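Local atomic coordinates of intimin (Escherichia coli, PDB entry 6TPL), a protein that probably serves as a bacterial adhesin, its Ig-like extracellular domains forming a constitutively extended juncture in the passenger that restrains its sphere of action. Residues T102-T107 / V128-G133; T107-D112 / V189-V194; N139-F144 / N153-T158. One frame throughout, in Å; residues are numbered along the deposited sequence.

Contact 1: T102-T107 / V128-G133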
loop_
_atom_site.group_PDB
_atom_site.type_symbol
_atom_site.label_atom_id
_atom_site.label_comp_id
_atom_site.label_asym_id
_atom_site.label_seq_id
_atom_site.Cartn_x
_atom_site.Cartn_y
_atom_site.Cartn_z
ATOM N N THR A 102 -1.945 -20.108 5.709
ATOM C CA THR A 102 -2.946 -21.156 5.836
ATOM C C THR A 102 -4.370 -20.618 5.814
ATOM O O THR A 102 -5.309 -21.419 5.763
ATOM C CB THR A 102 -2.751 -21.962 7.128
ATOM O OG1 THR A 102 -3.042 -21.135 8.262
ATOM C CG2 THR A 102 -1.332 -22.501 7.221
ATOM N N LYS A 103 -4.561 -19.300 5.846
ATOM C CA LYS A 103 -5.889 -18.714 5.975
ATOM C C LYS A 103 -6.178 -17.761 4.821
ATOM O O LYS A 103 -5.318 -16.966 4.428
ATOM C CB LYS A 103 -6.031 -17.956 7.302
ATOM C CG LYS A 103 -5.847 -18.808 8.540
ATOM C CD LYS A 103 -5.741 -17.946 9.790
ATOM C CE LYS A 103 -7.081 -17.343 10.185
ATOM N NZ LYS A 103 -6.947 -16.480 11.395
ATOM N N ALA A 104 -7.402 -17.839 4.294
ATOM C CA ALA A 104 -7.869 -16.902 3.276
ATOM C C ALA A 104 -7.749 -15.476 3.801
ATOM O O ALA A 104 -8.480 -15.079 4.713
ATOM C CB ALA A 104 -9.314 -17.214 2.865
ATOM N N SER A 105 -6.815 -14.701 3.243
ATOM C CA SER A 105 -6.511 -13.367 3.738
ATOM C C SER A 105 -6.431 -12.384 2.579
ATOM O O SER A 105 -6.002 -12.732 1.478
ATOM C CB SER A 105 -5.172 -13.336 4.508
ATOM O OG SER A 105 -5.048 -14.426 5.404
ATOM N N ILE A 106 -6.833 -11.142 2.844
ATOM C CA ILE A 106 -6.578 -10.068 1.894
ATOM C C ILE A 106 -5.073 -9.881 1.750
ATOM O O ILE A 106 -4.348 -9.753 2.744
ATOM C CB ILE A 106 -7.241 -8.762 2.347
ATOM C CG1 ILE A 106 -8.758 -8.894 2.316
ATOM C CG2 ILE A 106 -6.804 -7.622 1.444
ATOM C CD1 ILE A 106 -9.500 -7.736 2.956
ATOM N N THR A 107 -4.596 -9.867 0.508
ATOM C CA THR A 107 -3.184 -9.643 0.228
ATOM C C THR A 107 -2.905 -8.285 -0.390
ATOM O O THR A 107 -1.754 -7.838 -0.360
ATOM C CB THR A 107 -2.636 -10.732 -0.707
ATOM O OG1 THR A 107 -3.384 -10.740 -1.925
ATOM C CG2 THR A 107 -2.712 -12.095 -0.036
ATOM N N VAL A 128 -9.575 -5.486 -4.209
ATOM C CA VAL A 128 -8.953 -6.299 -3.172
ATOM C C VAL A 128 -8.709 -7.688 -3.742
ATOM O O VAL A 128 -9.490 -8.186 -4.561
ATOM C CB VAL A 128 -9.836 -6.375 -1.911
ATOM C CG1 VAL A 128 -9.401 -7.530 -1.034
ATOM C CG2 VAL A 128 -9.789 -5.060 -1.157
ATOM N N LYS A 129 -7.616 -8.310 -3.311
ATOM C CA LYS A 129 -7.312 -9.691 -3.656
ATOM C C LYS A 129 -7.231 -10.516 -2.379
ATOM O O LYS A 129 -6.710 -10.051 -1.361
ATOM C CB LYS A 129 -6.001 -9.804 -4.434
ATOM C CG LYS A 129 -5.856 -11.111 -5.197
ATOM C CD LYS A 129 -4.499 -11.209 -5.869
ATOM C CE LYS A 129 -4.419 -12.403 -6.805
ATOM N NZ LYS A 129 -3.103 -12.449 -7.507
ATOM N N VAL A 130 -7.753 -11.737 -2.442
ATOM C CA VAL A 130 -7.738 -12.672 -1.323
ATOM C C VAL A 130 -7.001 -13.925 -1.766
ATOM O O VAL A 130 -7.274 -14.459 -2.846
ATOM C CB VAL A 130 -9.164 -13.020 -0.861
ATOM C CG1 VAL A 130 -9.107 -14.014 0.281
ATOM C CG2 VAL A 130 -9.906 -11.765 -0.454
ATOM N N MET A 131 -6.092 -14.411 -0.922
ATOM C CA MET A 131 -5.303 -15.584 -1.260
ATOM C C MET A 131 -5.165 -16.503 -0.053
ATOM O O MET A 131 -5.319 -16.093 1.100
ATOM C CB MET A 131 -3.911 -15.190 -1.777
ATOM C CG MET A 131 -3.943 -14.119 -2.849
ATOM S SD MET A 131 -2.320 -13.830 -3.599
ATOM C CE MET A 131 -2.123 -15.297 -4.606
ATOM N N LYS A 132 -4.889 -17.771 -0.350
ATOM C CA LYS A 132 -4.607 -18.801 0.641
ATOM C C LYS A 132 -3.645 -19.772 -0.026
ATOM O O LYS A 132 -3.871 -20.170 -1.172
ATOM C CB LYS A 132 -5.884 -19.520 1.090
ATOM C CG LYS A 132 -5.656 -20.616 2.126
ATOM C CD LYS A 132 -6.984 -21.150 2.653
ATOM C CE LYS A 132 -7.921 -21.542 1.514
ATOM N NZ LYS A 132 -9.193 -22.149 1.993
ATOM N N GLY A 133 -2.565 -20.117 0.665
ATOM C CA GLY A 133 -1.548 -20.957 0.056
ATOM C C GLY A 133 -0.915 -20.342 -1.173
ATOM O O GLY A 133 -0.476 -21.069 -2.073
#
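The side chains of T107 and M131 cross at about a right angle where the second Ig-like domain begins, strand 105-111 running antiparallel to strand 124-132 in one sheet of the beta sandwich. M131 sets CG beside its backbone N and anti to its carbonyl carbon (chi1 -49°), which brings CG 3.5 Å from T107 OG1; T107 CG2 packs against the same methylene chain. I106 and V130 point from the other face. I106 also lies crosswise to V128, its CG2 3.6 Å from V128 CG1, whereas it meets V130 on a slant and less closely, I106 CG1 to V130 CG2 at 4.2 Å. V128 and V130 continue inward onto V142 of the facing sheet.

Behind the side chains, S105 and M131 form a hydrogen-bonded pair: S105 N to M131 O is 3.0 Å and M131 N to S105 O 2.9 Å. T107 N gives K129 O a further bond of 2.8 Å. I106 touches I97, and S105 and T107 touch V99, so the start of this strand also packs on the last strand of the preceding domain. S105 OG, at the first residue of strand 105-111, bonds back to K103 O at 2.7 Å, approaching from above the carbonyl plane, 56° out of it.

Contact 2: T107-D112 / V189-V194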
loop_
_atom_site.group_PDB
_atom_site.type_symbol
_atom_site.label_atom_id
_atom_site.label_comp_id
_atom_site.label_asym_id
_atom_site.label_seq_id
_atom_site.Cartn_x
_atom_site.Cartn_y
_atom_site.Cartn_z
ATOM N N THR A 107 -4.596 -9.867 0.508
ATOM C CA THR A 107 -3.184 -9.643 0.228
ATOM C C THR A 107 -2.905 -8.285 -0.390
ATOM O O THR A 107 -1.754 -7.838 -0.360
ATOM C CB THR A 107 -2.636 -10.732 -0.707
ATOM O OG1 THR A 107 -3.384 -10.740 -1.925
ATOM C CG2 THR A 107 -2.712 -12.095 -0.036
ATOM N N GLU A 108 -3.917 -7.620 -0.941
ATOM C CA GLU A 108 -3.703 -6.294 -1.493
ATOM C C GLU A 108 -5.023 -5.540 -1.587
ATOM O O GLU A 108 -6.105 -6.131 -1.632
ATOM C CB GLU A 108 -3.030 -6.373 -2.867
ATOM C CG GLU A 108 -3.572 -7.463 -3.795
ATOM C CD GLU A 108 -2.977 -7.384 -5.198
ATOM O OE1 GLU A 108 -3.658 -6.847 -6.093
ATOM O OE2 GLU A 108 -1.831 -7.837 -5.375
ATOM N N ILE A 109 -4.901 -4.216 -1.613
ATOM C CA ILE A 109 -6.018 -3.302 -1.807
ATOM C C ILE A 109 -5.448 -2.124 -2.590
ATOM O O ILE A 109 -4.455 -1.514 -2.175
ATOM C CB ILE A 109 -6.649 -2.880 -0.466
ATOM C CG1 ILE A 109 -7.793 -1.907 -0.715
ATOM C CG2 ILE A 109 -5.605 -2.282 0.441
ATOM C CD1 ILE A 109 -8.772 -1.806 0.427
ATOM N N LYS A 110 -6.025 -1.836 -3.754
ATOM C CA LYS A 110 -5.525 -0.802 -4.650
ATOM C C LYS A 110 -6.669 0.114 -5.063
ATOM O O LYS A 110 -7.800 -0.344 -5.250
ATOM C CB LYS A 110 -4.875 -1.416 -5.898
ATOM C CG LYS A 110 -3.658 -2.290 -5.622
ATOM C CD LYS A 110 -3.146 -2.909 -6.916
ATOM C CE LYS A 110 -1.951 -3.819 -6.694
ATOM N NZ LYS A 110 -1.454 -4.382 -7.983
ATOM N N ALA A 111 -6.368 1.407 -5.188
ATOM C CA ALA A 111 -7.285 2.400 -5.734
ATOM C C ALA A 111 -6.769 2.822 -7.103
ATOM O O ALA A 111 -5.562 3.016 -7.282
ATOM C CB ALA A 111 -7.403 3.605 -4.796
ATOM N N ASP A 112 -7.670 2.925 -8.083
ATOM C CA ASP A 112 -7.216 3.262 -9.429
ATOM C C ASP A 112 -6.758 4.715 -9.532
ATOM O O ASP A 112 -5.934 5.027 -10.397
ATOM C CB ASP A 112 -8.313 2.925 -10.451
ATOM C CG ASP A 112 -9.548 3.798 -10.331
ATOM O OD1 ASP A 112 -10.200 4.032 -11.379
ATOM O OD2 ASP A 112 -9.875 4.251 -9.218
ATOM N N VAL A 189 -7.772 -3.919 7.107
ATOM C CA VAL A 189 -6.996 -3.543 5.930
ATOM C C VAL A 189 -7.427 -2.165 5.449
ATOM O O VAL A 189 -8.611 -1.924 5.178
ATOM C CB VAL A 189 -7.145 -4.587 4.814
ATOM C CG1 VAL A 189 -6.464 -4.085 3.542
ATOM C CG2 VAL A 189 -6.553 -5.919 5.244
ATOM N N LYS A 190 -6.462 -1.256 5.329
ATOM C CA LYS A 190 -6.721 0.119 4.921
ATOM C C LYS A 190 -6.263 0.330 3.484
ATOM O O LYS A 190 -5.148 -0.064 3.116
ATOM C CB LYS A 190 -5.999 1.108 5.839
ATOM C CG LYS A 190 -6.318 0.956 7.312
ATOM C CD LYS A 190 -7.779 1.243 7.577
ATOM C CE LYS A 190 -8.125 1.067 9.044
ATOM N NZ LYS A 190 -9.563 1.354 9.310
ATOM N N ALA A 191 -7.117 0.953 2.681
ATOM C CA ALA A 191 -6.738 1.375 1.344
ATOM C C ALA A 191 -5.939 2.672 1.418
ATOM O O ALA A 191 -5.932 3.349 2.451
ATOM C CB ALA A 191 -7.984 1.577 0.486
ATOM N N PRO A 192 -5.252 3.045 0.338
ATOM C CA PRO A 192 -4.690 4.400 0.273
ATOM C C PRO A 192 -5.784 5.432 0.512
ATOM O O PRO A 192 -6.915 5.279 0.045
ATOM C CB PRO A 192 -4.130 4.493 -1.150
ATOM C CG PRO A 192 -3.946 3.068 -1.605
ATOM C CD PRO A 192 -5.011 2.270 -0.897
ATOM N N GLU A 193 -5.452 6.474 1.264
ATOM C CA GLU A 193 -6.368 7.596 1.411
ATOM C C GLU A 193 -6.561 8.278 0.061
ATOM O O GLU A 193 -5.629 8.381 -0.739
ATOM C CB GLU A 193 -5.827 8.586 2.443
ATOM C CG GLU A 193 -6.832 9.618 2.899
ATOM C CD GLU A 193 -6.337 10.409 4.093
ATOM O OE1 GLU A 193 -5.211 10.942 4.025
ATOM O OE2 GLU A 193 -7.071 10.484 5.099
ATOM N N VAL A 194 -7.792 8.707 -0.210
ATOM C CA VAL A 194 -8.119 9.461 -1.414
ATOM C C VAL A 194 -8.797 10.755 -0.991
ATOM O O VAL A 194 -9.119 10.958 0.181
ATOM C CB VAL A 194 -9.019 8.663 -2.378
ATOM C CG1 VAL A 194 -8.350 7.343 -2.756
ATOM C CG2 VAL A 194 -10.393 8.427 -1.756
#
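The flat group here is the peptide of K190, whose carbonyl oxygen comes 3.5 Å from the methyl I109 CG2. The puckered ring of P192 offers no face to the contact: it meets I109 through CD, 4.0 Å from I109 O, a loose approach. No hydrogen bond joins the two segments, and what holds them is apolar packing centred on one isoleucine.

I109 divides its branches between two neighbours. With CG1 anti to the backbone N (chi1 179°), the longer arm carries CD1 onto A191 CB at 3.5 Å, tighter than ordinary van der Waals contact. The other branch, CG2, reaches V189 CG1 at 3.7 Å, the two side chains passing alongside one another and heading opposite ways. Two residues further on, A111 CB makes a more distant contact with V194 CG1, 4.4 Å away.

The touching parts, 109-111 and 189-194, run within 8° of each other, yet strands 105-111 and 189-190 belong to different sheets of the Ig-like sandwich, so this is packing between sheets along the first and last parts of the domain. Y126 of strand 124-132 touches both A191 and V194, while A180 of strand 174-181 touches I109. The preceding domain comes close too: I97 of strand 91-99 packs on V189, and Q77 NE2, on strand 76-83, hydrogen-bonds K190 O.

Contact 3: N139-F144 / N153-T158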
loop_
_atom_site.group_PDB
_atom_site.type_symbol
_atom_site.label_atom_id
_atom_site.label_comp_id
_atom_site.label_asym_id
_atom_site.label_seq_id
_atom_site.Cartn_x
_atom_site.Cartn_y
_atom_site.Cartn_z
ATOM N N ASN A 139 -15.017 -16.713 -4.263
ATOM C CA ASN A 139 -16.268 -16.762 -3.505
ATOM C C ASN A 139 -16.071 -16.447 -2.022
ATOM O O ASN A 139 -16.858 -16.880 -1.174
ATOM C CB ASN A 139 -16.960 -18.118 -3.677
ATOM C CG ASN A 139 -17.579 -18.279 -5.051
ATOM O OD1 ASN A 139 -18.529 -17.577 -5.401
ATOM N ND2 ASN A 139 -17.052 -19.210 -5.833
ATOM N N GLN A 140 -15.042 -15.669 -1.710
ATOM C CA GLN A 140 -14.811 -15.158 -0.365
ATOM C C GLN A 140 -15.457 -13.784 -0.238
ATOM O O GLN A 140 -15.272 -12.922 -1.103
ATOM C CB GLN A 140 -13.311 -15.068 -0.079
ATOM C CG GLN A 140 -12.967 -14.651 1.335
ATOM C CD GLN A 140 -13.000 -15.814 2.306
ATOM O OE1 GLN A 140 -12.963 -16.977 1.898
ATOM N NE2 GLN A 140 -13.059 -15.508 3.595
ATOM N N GLU A 141 -16.218 -13.583 0.833
ATOM C CA GLU A 141 -16.910 -12.315 1.039
ATOM C C GLU A 141 -15.940 -11.281 1.595
ATOM O O GLU A 141 -15.426 -11.443 2.709
ATOM C CB GLU A 141 -18.100 -12.494 1.984
ATOM C CG GLU A 141 -19.326 -13.116 1.330
ATOM C CD GLU A 141 -20.589 -12.940 2.158
ATOM O OE1 GLU A 141 -21.668 -13.333 1.670
ATOM O OE2 GLU A 141 -20.507 -12.410 3.287
ATOM N N VAL A 142 -15.679 -10.233 0.818
ATOM C CA VAL A 142 -14.917 -9.078 1.273
ATOM C C VAL A 142 -15.900 -7.974 1.618
ATOM O O VAL A 142 -16.736 -7.598 0.788
ATOM C CB VAL A 142 -13.922 -8.607 0.200
ATOM C CG1 VAL A 142 -13.147 -7.398 0.702
ATOM C CG2 VAL A 142 -12.984 -9.736 -0.194
ATOM N N THR A 143 -15.810 -7.452 2.837
ATOM C CA THR A 143 -16.670 -6.365 3.285
ATOM C C THR A 143 -15.872 -5.066 3.303
ATOM O O THR A 143 -14.752 -5.022 3.830
ATOM C CB THR A 143 -17.264 -6.654 4.668
ATOM O OG1 THR A 143 -18.088 -7.826 4.599
ATOM C CG2 THR A 143 -18.110 -5.473 5.140
ATOM N N PHE A 144 -16.451 -4.020 2.708
ATOM C CA PHE A 144 -15.823 -2.713 2.567
ATOM C C PHE A 144 -16.560 -1.689 3.423
ATOM O O PHE A 144 -17.786 -1.744 3.548
ATOM C CB PHE A 144 -15.856 -2.220 1.103
ATOM C CG PHE A 144 -15.087 -3.075 0.131
ATOM C CD1 PHE A 144 -15.648 -4.230 -0.402
ATOM C CD2 PHE A 144 -13.814 -2.703 -0.277
ATOM C CE1 PHE A 144 -14.950 -5.016 -1.305
ATOM C CE2 PHE A 144 -13.104 -3.485 -1.180
ATOM C CZ PHE A 144 -13.673 -4.641 -1.695
ATOM N N ASN A 153 -21.275 -1.138 -3.026
ATOM C CA ASN A 153 -21.797 -2.259 -2.260
ATOM C C ASN A 153 -20.990 -2.360 -0.977
ATOM O O ASN A 153 -19.889 -1.816 -0.871
ATOM C CB ASN A 153 -21.717 -3.579 -3.040
ATOM C CG ASN A 153 -23.083 -4.098 -3.464
ATOM O OD1 ASN A 153 -24.118 -3.624 -2.998
ATOM N ND2 ASN A 153 -23.085 -5.090 -4.347
ATOM N N SER A 154 -21.552 -3.049 0.007
ATOM C CA SER A 154 -20.819 -3.284 1.243
ATOM C C SER A 154 -20.023 -4.579 1.209
ATOM O O SER A 154 -18.975 -4.668 1.860
ATOM C CB SER A 154 -21.776 -3.309 2.437
ATOM O OG SER A 154 -22.021 -2.001 2.931
ATOM N N THR A 155 -20.486 -5.581 0.462
ATOM C CA THR A 155 -19.829 -6.880 0.422
ATOM C C THR A 155 -19.857 -7.422 -0.998
ATOM O O THR A 155 -20.903 -7.407 -1.655
ATOM C CB THR A 155 -20.500 -7.871 1.383
ATOM O OG1 THR A 155 -20.385 -7.391 2.729
ATOM C CG2 THR A 155 -19.850 -9.243 1.283
ATOM N N GLU A 156 -18.700 -7.896 -1.457
ATOM C CA GLU A 156 -18.516 -8.463 -2.786
ATOM C C GLU A 156 -17.767 -9.778 -2.613
ATOM O O GLU A 156 -16.849 -9.869 -1.791
ATOM C CB GLU A 156 -17.732 -7.517 -3.704
ATOM C CG GLU A 156 -18.520 -6.298 -4.173
ATOM C CD GLU A 156 -19.587 -6.648 -5.191
ATOM O OE1 GLU A 156 -20.555 -5.871 -5.339
ATOM O OE2 GLU A 156 -19.463 -7.705 -5.848
ATOM N N LYS A 157 -18.177 -10.800 -3.358
ATOM C CA LYS A 157 -17.506 -12.091 -3.316
ATOM C C LYS A 157 -16.403 -12.121 -4.365
ATOM O O LYS A 157 -16.603 -11.674 -5.497
ATOM C CB LYS A 157 -18.503 -13.225 -3.555
ATOM C CG LYS A 157 -19.527 -13.412 -2.441
ATOM C CD LYS A 157 -20.525 -14.519 -2.769
ATOM C CE LYS A 157 -21.546 -14.686 -1.648
ATOM N NZ LYS A 157 -22.553 -15.746 -1.938
ATOM N N THR A 158 -15.235 -12.636 -3.983
ATOM C CA THR A 158 -14.107 -12.676 -4.906
ATOM C C THR A 158 -14.424 -13.560 -6.113
ATOM O O THR A 158 -15.173 -14.540 -6.021
ATOM C CB THR A 158 -12.849 -13.193 -4.199
ATOM O OG1 THR A 158 -13.111 -14.475 -3.598
ATOM C CG2 THR A 158 -12.406 -12.231 -3.109
HETATM O O HOH W 1 -20.160 -0.500 3.986
#
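T158 and Q140 close one end of this strand pair, T158 using its hydroxyl as well as its backbone. T158 OG1 sits between the backbone N and the carbonyl carbon (chi1 55°), where it accepts Q140 N at 3.0 Å in a nearly straight bond. T158 N returns a bond to Q140 O, and T158 O takes N139 N at 2.8 Å, the donor standing above the carbonyl plane. Further along, V142 and E156 exchange two backbone bonds, and F144 N reaches S154 O at 2.7 Å. That same oxygen stands off the rim of the F144 ring.

On the outer face E141 and K157 run alongside each other in the same direction. E141 OE1 meets the methylene K157 CE at 3.6 Å, while K157 NZ stays beyond salt-bridge range. A hydroxyl link between T143 OG1 and T155 OG1, 3.0 Å apart, is doubtful, because T155 is modelled in two conformers.

The pair is an antiparallel edge of the Ig-like sandwich: strand 155-157 flanks 141-146, whose other neighbour is 174-181. V142 turns to the inner face, its CG2 meeting T158 CG2 at 3.9 Å with the side chains at about a right angle, and V130 of the opposite sheet touches both.

In the next shell, T158 OG1 also bonds V137 O, which fixes the hydroxyl that receives Q140. N153 ND2 holds E156 OE1 at 2.8 Å on the anti side of the carboxylate, 34° out of the carboxylate plane, and the oxygen lies in the amide plane of N153.

Overall arrangement
All three contacts belong to the second Ig-like domain, and each is partly buried. Contacts 1 and 3 are antiparallel pairings within opposite sheets, held by backbone bonds; contact 2 joins the sheets by apolar packing without a hydrogen bond and lies closest to the centre of the chain. Contacts 1 and 2 share T107 and strand 105-111, and K129 N probably bonds E108 O between them. Contacts 1 and 3 meet across the sandwich interior, V128 against F144 and V130 against V142 and T158. Contact 3, with more exposed residues, adds a threonine hydroxyl that takes a backbone N-H, and charged side chains on its outer face. Contacts 2 and 3 both use the sheet of strands 141-146 and 189-190, but their atoms do not meet.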